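Hypothetical membrane protein (Corynebacterium glutamicum, PDB 6JSB) binds heme b through an axial tyrosine in its HtaA-family domain and probably passes heme along the corynebacterial heme-uptake machinery. Local coordinates at residues A33-H37 against H80-D86; V75-N81 against F95-F101. All coordinates share one frame; numbering follows the deposited sequence.

Contact 1. Residues A33-H37 against H80-D86; sequences AYKYH and HNHYSGD. With HEM (protoporphyrin IX containing Fe), chain C.
Y34 and H80 are joined by a hydrogen bond between Y34 OH and H80 ND1, 2.7 Å long and almost straight at 172°; either atom could be the donor. The hydroxyl lies at the imidazole edge, in the ring plane, and the two ring planes stand at 84°. At the other ring nitrogen, H80 NE2 is hydrogen-bonded to Y23 OH, the axial ligand of the heme iron. The imidazole is thus gripped at both nitrogens, which fixes its rotation, while one face lies against the porphyrin, H80 CE1 3.1 Å from heme C2B.

Two further hydrogen bonds converge on one carbonyl. K35 NZ reaches G85 O at 3.1 Å and Y36 OH donates to G85 O at 2.9 Å, from opposite faces of its plane. K35 runs extended from the backbone, CG anti to N, and bends only at its last torsion. Its ammonium forms a long salt bridge with D86 OD2, and water 1 links the same two atoms. Water 3 joins Y36 N to the carbonyls of N81 and Y83.

H80 CA sits over a face of the Y34 ring, 3.8 Å from its centroid, a CH-pi contact. The Y36 and Y83 rings, planes 23° apart, are offset so far that little of one lies over the other; Y36 CE2 touches Y83 CD2 at 3.5 Å.

An Asx turn, Y83 N to N81 OD1, starts the loop beyond strand 68-81, which K35 and Y36 tie to the loop after helix 27-30. The chain Y34-H80-Y23 belongs to a heme site with an axial tyrosine, consistent with Y34 orienting the histidine that bonds to that ligand.

Contact 2. Residues V75-N81 against F95-F101; sequences VHWTGHN and FILDLDF. With HEM (protoporphyrin IX containing Fe), chain C.
W77 packs beside L99 and F101 on one face of an antiparallel strand pair, and W77 CE3 lies 3.7 Å from L99 CG. L99 CD2 sits over one face of the indole, V75 CG1 over the other. W77 CH2 meets F101 CD2 obliquely, the ring planes at 80°. Further along this face L97 turns to the heme, its CD1 3.6 Å from the porphyrin C4C.

Across the sheet F95 is clamped between T78 CB, 3.6 Å from the ring centroid in a CH-pi contact, and N81 ND2, centred 3.2 Å above the opposite face. This amide is also hydrogen-bonded to A91 O.

Paired backbone hydrogen bonds join V75 with F101, W77 with L99 and G79 with L97. Opposite G79 the second strand fits in two residues, I96 and L97, as a classic beta bulge, and I96 N bonds to H80 O.

At the polar edge H76 NE2 donates to D98 OD1 at 2.7 Å, in the imidazole plane but from above the carboxylate. H76 CG is anti to its N (chi1 -174°), which carries the ring across to D98. The chemistry implies two unlike faces: that of V75, W77, L97, L99 and F101 is apolar and runs on to the heme, whereas the other is mixed, burying F95 and pairing its charged groups, H76 with D98 and D100 with R43.

Overall arrangement
From the N terminus, the chain passes helix 27-30 and enters contact 1 at 33-37, ahead of strand 39-43. Strand 68-81 then supplies 75-81 to contact 2, and its last two residues, H80 and N81, serve both contacts before the loop to 86 completes contact 1. That contact closes a long loop, whose 42 intervening residues include 28 in strands. Contact 2 closes a shorter one of 13 residues without helix or strand, bringing strand 95-109 back beside 68-81. The segments alternate, so the two loops cross. With centres 13 Å apart and both touching the heme, they tie the loop after helix 27-30 to neighbouring strands of the antiparallel sheet.

Contact 1. Residues A33-H37 against H80-D86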
loop_
_atom_site.group_PDB
_atom_site.type_symbol
_atom_site.label_atom_id
_atom_site.label_comp_id
_atom_site.label_asym_id
_atom_site.label_seq_id
_atom_site.Cartn_x
_atom_site.Cartn_y
_atom_site.Cartn_z
ATOM N N ALA A 33 -21.146 -2.038 -17.074
ATOM C CA ALA A 33 -20.404 -2.259 -18.308
ATOM C C ALA A 33 -19.667 -3.601 -18.336
ATOM O O ALA A 33 -19.282 -4.039 -19.432
ATOM C CB ALA A 33 -19.389 -1.149 -18.548
ATOM N N TYR A 34 -19.464 -4.268 -17.190
ATOM C CA TYR A 34 -18.606 -5.447 -17.121
ATOM C C TYR A 34 -19.385 -6.669 -16.667
ATOM O O TYR A 34 -20.100 -6.613 -15.657
ATOM C CB TYR A 34 -17.432 -5.168 -16.162
ATOM C CG TYR A 34 -16.666 -3.991 -16.654
ATOM C CD1 TYR A 34 -16.033 -4.041 -17.876
ATOM C CD2 TYR A 34 -16.584 -2.812 -15.904
ATOM C CE1 TYR A 34 -15.318 -2.947 -18.370
ATOM C CE2 TYR A 34 -15.846 -1.689 -16.388
ATOM C CZ TYR A 34 -15.244 -1.769 -17.615
ATOM O OH TYR A 34 -14.538 -0.697 -18.121
ATOM N N LYS A 35 -19.225 -7.781 -17.427
ATOM C CA LYS A 35 -19.865 -9.042 -17.069
ATOM C C LYS A 35 -19.306 -9.623 -15.778
ATOM O O LYS A 35 -20.064 -10.174 -14.967
ATOM C CB LYS A 35 -19.677 -10.050 -18.208
ATOM C CG LYS A 35 -20.350 -11.389 -17.938
ATOM C CD LYS A 35 -20.337 -12.225 -19.252
ATOM C CE LYS A 35 -21.262 -13.424 -19.202
ATOM N NZ LYS A 35 -20.726 -14.458 -18.303
ATOM N N TYR A 36 -17.978 -9.565 -15.600
ATOM C CA TYR A 36 -17.299 -10.113 -14.436
ATOM C C TYR A 36 -16.755 -8.969 -13.590
ATOM O O TYR A 36 -16.223 -7.985 -14.121
ATOM C CB TYR A 36 -16.130 -11.023 -14.854
ATOM C CG TYR A 36 -16.636 -12.252 -15.527
ATOM C CD1 TYR A 36 -17.134 -13.317 -14.787
ATOM C CD2 TYR A 36 -16.618 -12.332 -16.898
ATOM C CE1 TYR A 36 -17.635 -14.464 -15.429
ATOM C CE2 TYR A 36 -17.101 -13.484 -17.564
ATOM C CZ TYR A 36 -17.598 -14.526 -16.821
ATOM O OH TYR A 36 -18.079 -15.663 -17.501
ATOM N N HIS A 37 -16.907 -9.084 -12.275
ATOM C CA HIS A 37 -16.499 -8.005 -11.397
ATOM C C HIS A 37 -15.373 -8.469 -10.509
ATOM O O HIS A 37 -15.292 -9.658 -10.179
ATOM C CB HIS A 37 -17.658 -7.573 -10.499
ATOM C CG HIS A 37 -18.701 -6.804 -11.234
ATOM N ND1 HIS A 37 -19.895 -6.417 -10.649
ATOM C CD2 HIS A 37 -18.733 -6.352 -12.506
ATOM C CE1 HIS A 37 -20.627 -5.776 -11.549
ATOM N NE2 HIS A 37 -19.952 -5.739 -12.689
ATOM N N HIS A 80 -12.466 -3.361 -14.250
ATOM C CA HIS A 80 -12.471 -3.206 -15.706
ATOM C C HIS A 80 -12.162 -4.531 -16.413
ATOM O O HIS A 80 -11.313 -4.604 -17.285
ATOM C CB HIS A 80 -11.483 -2.097 -16.182
ATOM C CG HIS A 80 -11.810 -0.740 -15.625
ATOM N ND1 HIS A 80 -12.813 0.058 -16.146
ATOM C CD2 HIS A 80 -11.233 -0.031 -14.613
ATOM C CE1 HIS A 80 -12.865 1.185 -15.433
ATOM N NE2 HIS A 80 -11.916 1.152 -14.508
ATOM N N ASN A 81 -12.959 -5.543 -16.117
ATOM C CA ASN A 81 -12.723 -6.844 -16.723
ATOM C C ASN A 81 -13.126 -6.874 -18.194
ATOM O O ASN A 81 -14.295 -6.701 -18.541
ATOM C CB ASN A 81 -13.464 -7.952 -15.988
ATOM C CG ASN A 81 -12.862 -9.302 -16.325
ATOM O OD1 ASN A 81 -12.947 -9.740 -17.486
ATOM N ND2 ASN A 81 -12.191 -9.929 -15.375
ATOM N N HIS A 82 -12.160 -7.193 -19.048
ATOM C CA HIS A 82 -12.316 -7.116 -20.498
ATOM C C HIS A 82 -12.975 -8.354 -21.093
ATOM O O HIS A 82 -13.232 -8.402 -22.320
ATOM C CB HIS A 82 -10.922 -6.930 -21.070
ATOM C CG HIS A 82 -10.884 -6.665 -22.536
ATOM N ND1 HIS A 82 -11.515 -5.581 -23.108
ATOM C CD2 HIS A 82 -10.254 -7.318 -23.541
ATOM C CE1 HIS A 82 -11.294 -5.591 -24.414
ATOM N NE2 HIS A 82 -10.535 -6.635 -24.701
ATOM N N TYR A 83 -13.214 -9.386 -20.285
ATOM C CA TYR A 83 -13.690 -10.673 -20.812
ATOM C C TYR A 83 -15.200 -10.788 -20.658
ATOM O O TYR A 83 -15.723 -10.540 -19.562
ATOM C CB TYR A 83 -12.992 -11.809 -20.055
ATOM C CG TYR A 83 -13.497 -13.169 -20.442
ATOM C CD1 TYR A 83 -13.165 -13.738 -21.664
ATOM C CD2 TYR A 83 -14.300 -13.867 -19.578
ATOM C CE1 TYR A 83 -13.644 -15.029 -22.023
ATOM C CE2 TYR A 83 -14.785 -15.127 -19.898
ATOM C CZ TYR A 83 -14.468 -15.711 -21.116
ATOM O OH TYR A 83 -14.987 -16.955 -21.422
ATOM N N SER A 84 -15.896 -11.203 -21.735
ATOM C CA SER A 84 -17.355 -11.290 -21.642
ATOM C C SER A 84 -17.873 -12.639 -22.123
ATOM O O SER A 84 -19.074 -12.770 -22.425
ATOM C CB SER A 84 -18.022 -10.159 -22.425
ATOM O OG SER A 84 -17.572 -10.129 -23.752
ATOM N N GLY A 85 -17.003 -13.641 -22.211
ATOM C CA GLY A 85 -17.410 -15.006 -22.507
ATOM C C GLY A 85 -18.060 -15.666 -21.293
ATOM O O GLY A 85 -18.354 -15.028 -20.283
ATOM N N ASP A 86 -18.302 -16.977 -21.417
ATOM C CA ASP A 86 -19.045 -17.738 -20.407
ATOM C C ASP A 86 -18.144 -18.612 -19.567
ATOM O O ASP A 86 -18.640 -19.327 -18.694
ATOM C CB ASP A 86 -20.140 -18.623 -21.082
ATOM C CG ASP A 86 -21.121 -17.804 -21.870
ATOM O OD1 ASP A 86 -21.332 -18.116 -23.050
ATOM O OD2 ASP A 86 -21.623 -16.804 -21.311
HETATM C CHA HEM C . -10.134 6.985 -12.421
HETATM C CHB HEM C . -12.018 4.630 -16.216
HETATM C CHC HEM C . -8.081 1.732 -16.250
HETATM C CHD HEM C . -6.366 3.910 -12.211
HETATM C C1A HEM C . -10.926 6.632 -13.496
HETATM C C2A HEM C . -12.073 7.406 -13.930
HETATM C C3A HEM C . -12.634 6.769 -14.985
HETATM C C4A HEM C . -11.821 5.578 -15.230
HETATM C CMA HEM C . -13.892 7.195 -15.802
HETATM C CAA HEM C . -12.519 8.727 -13.267
HETATM C CBA HEM C . -13.591 8.444 -12.226
HETATM C CGA HEM C . -13.771 9.664 -11.350
HETATM O O1A HEM C . -14.709 9.649 -10.505
HETATM O O2A HEM C . -12.959 10.632 -11.499
HETATM C C1B HEM C . -11.125 3.648 -16.541
HETATM C C2B HEM C . -11.289 2.693 -17.639
HETATM C C3B HEM C . -10.205 1.897 -17.660
HETATM C C4B HEM C . -9.317 2.286 -16.557
HETATM C CMB HEM C . -12.520 2.726 -18.588
HETATM C CAB HEM C . -9.860 0.715 -18.615
HETATM C CBB HEM C . -10.805 0.075 -19.309
HETATM C C1C HEM C . -7.270 2.051 -15.156
HETATM C C2C HEM C . -6.036 1.390 -14.803
HETATM C C3C HEM C . -5.570 1.948 -13.660
HETATM C C4C HEM C . -6.474 3.035 -13.297
HETATM C CMC HEM C . -5.433 0.161 -15.532
HETATM C CAC HEM C . -4.313 1.457 -12.963
HETATM C CBC HEM C . -4.245 1.552 -11.643
HETATM C C1D HEM C . -7.246 4.936 -11.945
HETATM C C2D HEM C . -7.095 5.880 -10.860
HETATM C C3D HEM C . -8.128 6.748 -10.892
HETATM C C4D HEM C . -8.991 6.363 -11.998
HETATM C CMD HEM C . -5.881 5.876 -9.907
HETATM C CAD HEM C . -8.361 7.932 -9.904
HETATM C CBD HEM C . -9.342 7.411 -8.821
HETATM C CGD HEM C . -9.547 8.543 -7.817
HETATM O O1D HEM C . -10.272 9.525 -8.199
HETATM O O2D HEM C . -8.961 8.431 -6.684
HETATM N NA HEM C . -10.763 5.504 -14.327
HETATM N NB HEM C . -9.946 3.335 -15.897
HETATM N NC HEM C . -7.491 3.069 -14.223
HETATM N ND HEM C . -8.414 5.255 -12.583
HETATM FE FE HEM C . -9.199 4.073 -14.110
HETATM O O HOH W 1 -22.280 -16.837 -18.652
HETATM O O HOH W 2 -14.812 -5.673 -13.853
HETATM O O HOH W 3 -16.390 -8.630 -17.829
#

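Contact 2. Residues V75-N81 against F95-F101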
loop_
_atom_site.group_PDB
_atom_site.type_symbol
_atom_site.label_atom_id
_atom_site.label_comp_id
_atom_site.label_asym_id
_atom_site.label_seq_id
_atom_site.Cartn_x
_atom_site.Cartn_y
_atom_site.Cartn_z
ATOM N N VAL A 75 -2.431 -6.343 -0.573
ATOM C CA VAL A 75 -3.777 -5.949 -1.011
ATOM C C VAL A 75 -3.829 -6.026 -2.533
ATOM O O VAL A 75 -2.894 -5.589 -3.202
ATOM C CB VAL A 75 -4.139 -4.526 -0.547
ATOM C CG1 VAL A 75 -5.503 -4.153 -1.091
ATOM C CG2 VAL A 75 -4.118 -4.440 0.998
ATOM N N HIS A 76 -4.929 -6.564 -3.077
ATOM C CA HIS A 76 -5.055 -6.777 -4.529
ATOM C C HIS A 76 -6.345 -6.103 -4.969
ATOM O O HIS A 76 -7.422 -6.450 -4.448
ATOM C CB HIS A 76 -5.140 -8.289 -4.808
ATOM C CG HIS A 76 -5.135 -8.660 -6.256
ATOM N ND1 HIS A 76 -5.704 -9.839 -6.699
ATOM C CD2 HIS A 76 -4.632 -8.039 -7.348
ATOM C CE1 HIS A 76 -5.548 -9.927 -8.015
ATOM N NE2 HIS A 76 -4.890 -8.858 -8.437
ATOM N N TRP A 77 -6.268 -5.186 -5.940
ATOM C CA TRP A 77 -7.459 -4.546 -6.508
ATOM C C TRP A 77 -7.655 -5.016 -7.952
ATOM O O TRP A 77 -6.682 -5.070 -8.726
ATOM C CB TRP A 77 -7.295 -3.036 -6.585
ATOM C CG TRP A 77 -7.131 -2.271 -5.291
ATOM C CD1 TRP A 77 -8.094 -1.475 -4.700
ATOM C CD2 TRP A 77 -5.925 -2.089 -4.524
ATOM N NE1 TRP A 77 -7.570 -0.856 -3.586
ATOM C CE2 TRP A 77 -6.243 -1.240 -3.444
ATOM C CE3 TRP A 77 -4.607 -2.613 -4.628
ATOM C CZ2 TRP A 77 -5.278 -0.839 -2.492
ATOM C CZ3 TRP A 77 -3.662 -2.234 -3.701
ATOM C CH2 TRP A 77 -4.001 -1.361 -2.620
ATOM N N THR A 78 -8.904 -5.284 -8.340
ATOM C CA THR A 78 -9.166 -5.713 -9.715
ATOM C C THR A 78 -10.432 -5.025 -10.214
ATOM O O THR A 78 -11.453 -4.999 -9.520
ATOM C CB THR A 78 -9.368 -7.247 -9.812
ATOM O OG1 THR A 78 -10.138 -7.732 -8.717
ATOM C CG2 THR A 78 -7.990 -7.973 -9.746
ATOM N N GLY A 79 -10.369 -4.496 -11.431
ATOM C CA GLY A 79 -11.550 -3.930 -12.076
ATOM C C GLY A 79 -11.408 -3.851 -13.594
ATOM O O GLY A 79 -10.410 -4.276 -14.184
ATOM N N HIS A 80 -12.466 -3.361 -14.250
ATOM C CA HIS A 80 -12.471 -3.206 -15.706
ATOM C C HIS A 80 -12.162 -4.531 -16.413
ATOM O O HIS A 80 -11.313 -4.604 -17.285
ATOM C CB HIS A 80 -11.483 -2.097 -16.182
ATOM C CG HIS A 80 -11.810 -0.740 -15.625
ATOM N ND1 HIS A 80 -12.813 0.058 -16.146
ATOM C CD2 HIS A 80 -11.233 -0.031 -14.613
ATOM C CE1 HIS A 80 -12.865 1.185 -15.433
ATOM N NE2 HIS A 80 -11.916 1.152 -14.508
ATOM N N ASN A 81 -12.959 -5.543 -16.117
ATOM C CA ASN A 81 -12.723 -6.844 -16.723
ATOM C C ASN A 81 -13.126 -6.874 -18.194
ATOM O O ASN A 81 -14.295 -6.701 -18.541
ATOM C CB ASN A 81 -13.464 -7.952 -15.988
ATOM C CG ASN A 81 -12.862 -9.302 -16.325
ATOM O OD1 ASN A 81 -12.947 -9.740 -17.486
ATOM N ND2 ASN A 81 -12.191 -9.929 -15.375
ATOM N N PHE A 95 -8.610 -8.633 -16.074
ATOM C CA PHE A 95 -8.895 -7.337 -15.469
ATOM C C PHE A 95 -7.930 -6.292 -16.046
ATOM O O PHE A 95 -6.705 -6.413 -15.910
ATOM C CB PHE A 95 -8.743 -7.418 -13.954
ATOM C CG PHE A 95 -9.873 -8.132 -13.280
ATOM C CD1 PHE A 95 -11.091 -7.516 -13.168
ATOM C CD2 PHE A 95 -9.691 -9.417 -12.754
ATOM C CE1 PHE A 95 -12.139 -8.170 -12.481
ATOM C CE2 PHE A 95 -10.742 -10.094 -12.091
ATOM C CZ PHE A 95 -11.967 -9.449 -11.969
ATOM N N ILE A 96 -8.470 -5.286 -16.718
ATOM C CA ILE A 96 -7.566 -4.240 -17.243
ATOM C C ILE A 96 -6.853 -3.503 -16.125
ATOM O O ILE A 96 -5.675 -3.117 -16.270
ATOM C CB ILE A 96 -8.352 -3.285 -18.152
ATOM C CG1 ILE A 96 -8.739 -4.090 -19.421
ATOM C CG2 ILE A 96 -7.464 -2.098 -18.503
ATOM C CD1 ILE A 96 -9.758 -3.356 -20.339
ATOM N N LEU A 97 -7.546 -3.239 -15.014
ATOM C CA LEU A 97 -6.946 -2.667 -13.827
ATOM C C LEU A 97 -6.662 -3.848 -12.899
ATOM O O LEU A 97 -7.583 -4.580 -12.476
ATOM C CB LEU A 97 -7.865 -1.619 -13.181
ATOM C CG LEU A 97 -7.246 -0.830 -12.028
ATOM C CD1 LEU A 97 -8.220 0.324 -11.785
ATOM C CD2 LEU A 97 -7.097 -1.703 -10.752
ATOM N N ASP A 98 -5.380 -4.099 -12.633
ATOM C CA ASP A 98 -5.033 -5.249 -11.792
ATOM C C ASP A 98 -3.768 -4.853 -11.041
ATOM O O ASP A 98 -2.680 -4.812 -11.627
ATOM C CB ASP A 98 -4.832 -6.505 -12.656
ATOM C CG ASP A 98 -4.701 -7.780 -11.841
ATOM O OD1 ASP A 98 -4.116 -7.744 -10.735
ATOM O OD2 ASP A 98 -5.135 -8.878 -12.333
ATOM N N LEU A 99 -3.949 -4.499 -9.781
ATOM C CA LEU A 99 -2.933 -3.803 -8.974
ATOM C C LEU A 99 -2.725 -4.545 -7.653
ATOM O O LEU A 99 -3.693 -4.924 -6.985
ATOM C CB LEU A 99 -3.438 -2.375 -8.659
ATOM C CG LEU A 99 -2.626 -1.599 -7.612
ATOM C CD1 LEU A 99 -1.201 -1.249 -8.076
ATOM C CD2 LEU A 99 -3.372 -0.277 -7.307
ATOM N N ASP A 100 -1.476 -4.753 -7.263
ATOM C CA ASP A 100 -1.198 -5.450 -6.016
ATOM C C ASP A 100 -0.081 -4.713 -5.305
ATOM O O ASP A 100 0.940 -4.404 -5.941
ATOM C CB ASP A 100 -0.765 -6.875 -6.291
ATOM C CG ASP A 100 -0.736 -7.704 -5.048
ATOM O OD1 ASP A 100 -1.718 -8.458 -4.775
ATOM O OD2 ASP A 100 0.284 -7.655 -4.324
ATOM N N PHE A 101 -0.278 -4.364 -4.025
ATOM C CA PHE A 101 0.768 -3.787 -3.183
ATOM C C PHE A 101 1.059 -4.762 -2.056
ATOM O O PHE A 101 0.128 -5.211 -1.392
ATOM C CB PHE A 101 0.327 -2.457 -2.549
ATOM C CG PHE A 101 0.269 -1.273 -3.490
ATOM C CD1 PHE A 101 1.149 -1.148 -4.531
ATOM C CD2 PHE A 101 -0.551 -0.203 -3.235
ATOM C CE1 PHE A 101 1.159 0.022 -5.349
ATOM C CE2 PHE A 101 -0.577 0.942 -4.090
ATOM C CZ PHE A 101 0.279 1.037 -5.142
HETATM C CHA HEM C . -10.134 6.985 -12.421
HETATM C CHB HEM C . -12.018 4.630 -16.216
HETATM C CHC HEM C . -8.081 1.732 -16.250
HETATM C CHD HEM C . -6.366 3.910 -12.211
HETATM C C1A HEM C . -10.926 6.632 -13.496
HETATM C C2A HEM C . -12.073 7.406 -13.930
HETATM C C3A HEM C . -12.634 6.769 -14.985
HETATM C C4A HEM C . -11.821 5.578 -15.230
HETATM C CMA HEM C . -13.892 7.195 -15.802
HETATM C CAA HEM C . -12.519 8.727 -13.267
HETATM C CBA HEM C . -13.591 8.444 -12.226
HETATM C CGA HEM C . -13.771 9.664 -11.350
HETATM O O1A HEM C . -14.709 9.649 -10.505
HETATM O O2A HEM C . -12.959 10.632 -11.499
HETATM C C1B HEM C . -11.125 3.648 -16.541
HETATM C C2B HEM C . -11.289 2.693 -17.639
HETATM C C3B HEM C . -10.205 1.897 -17.660
HETATM C C4B HEM C . -9.317 2.286 -16.557
HETATM C CMB HEM C . -12.520 2.726 -18.588
HETATM C CAB HEM C . -9.860 0.715 -18.615
HETATM C CBB HEM C . -10.805 0.075 -19.309
HETATM C C1C HEM C . -7.270 2.051 -15.156
HETATM C C2C HEM C . -6.036 1.390 -14.803
HETATM C C3C HEM C . -5.570 1.948 -13.660
HETATM C C4C HEM C . -6.474 3.035 -13.297
HETATM C CMC HEM C . -5.433 0.161 -15.532
HETATM C CAC HEM C . -4.313 1.457 -12.963
HETATM C CBC HEM C . -4.245 1.552 -11.643
HETATM C C1D HEM C . -7.246 4.936 -11.945
HETATM C C2D HEM C . -7.095 5.880 -10.860
HETATM C C3D HEM C . -8.128 6.748 -10.892
HETATM C C4D HEM C . -8.991 6.363 -11.998
HETATM C CMD HEM C . -5.881 5.876 -9.907
HETATM C CAD HEM C . -8.361 7.932 -9.904
HETATM C CBD HEM C . -9.342 7.411 -8.821
HETATM C CGD HEM C . -9.547 8.543 -7.817
HETATM O O1D HEM C . -10.272 9.525 -8.199
HETATM O O2D HEM C . -8.961 8.431 -6.684
HETATM N NA HEM C . -10.763 5.504 -14.327
HETATM N NB HEM C . -9.946 3.335 -15.897
HETATM N NC HEM C . -7.491 3.069 -14.223
HETATM N ND HEM C . -8.414 5.255 -12.583
HETATM FE FE HEM C . -9.199 4.073 -14.110
#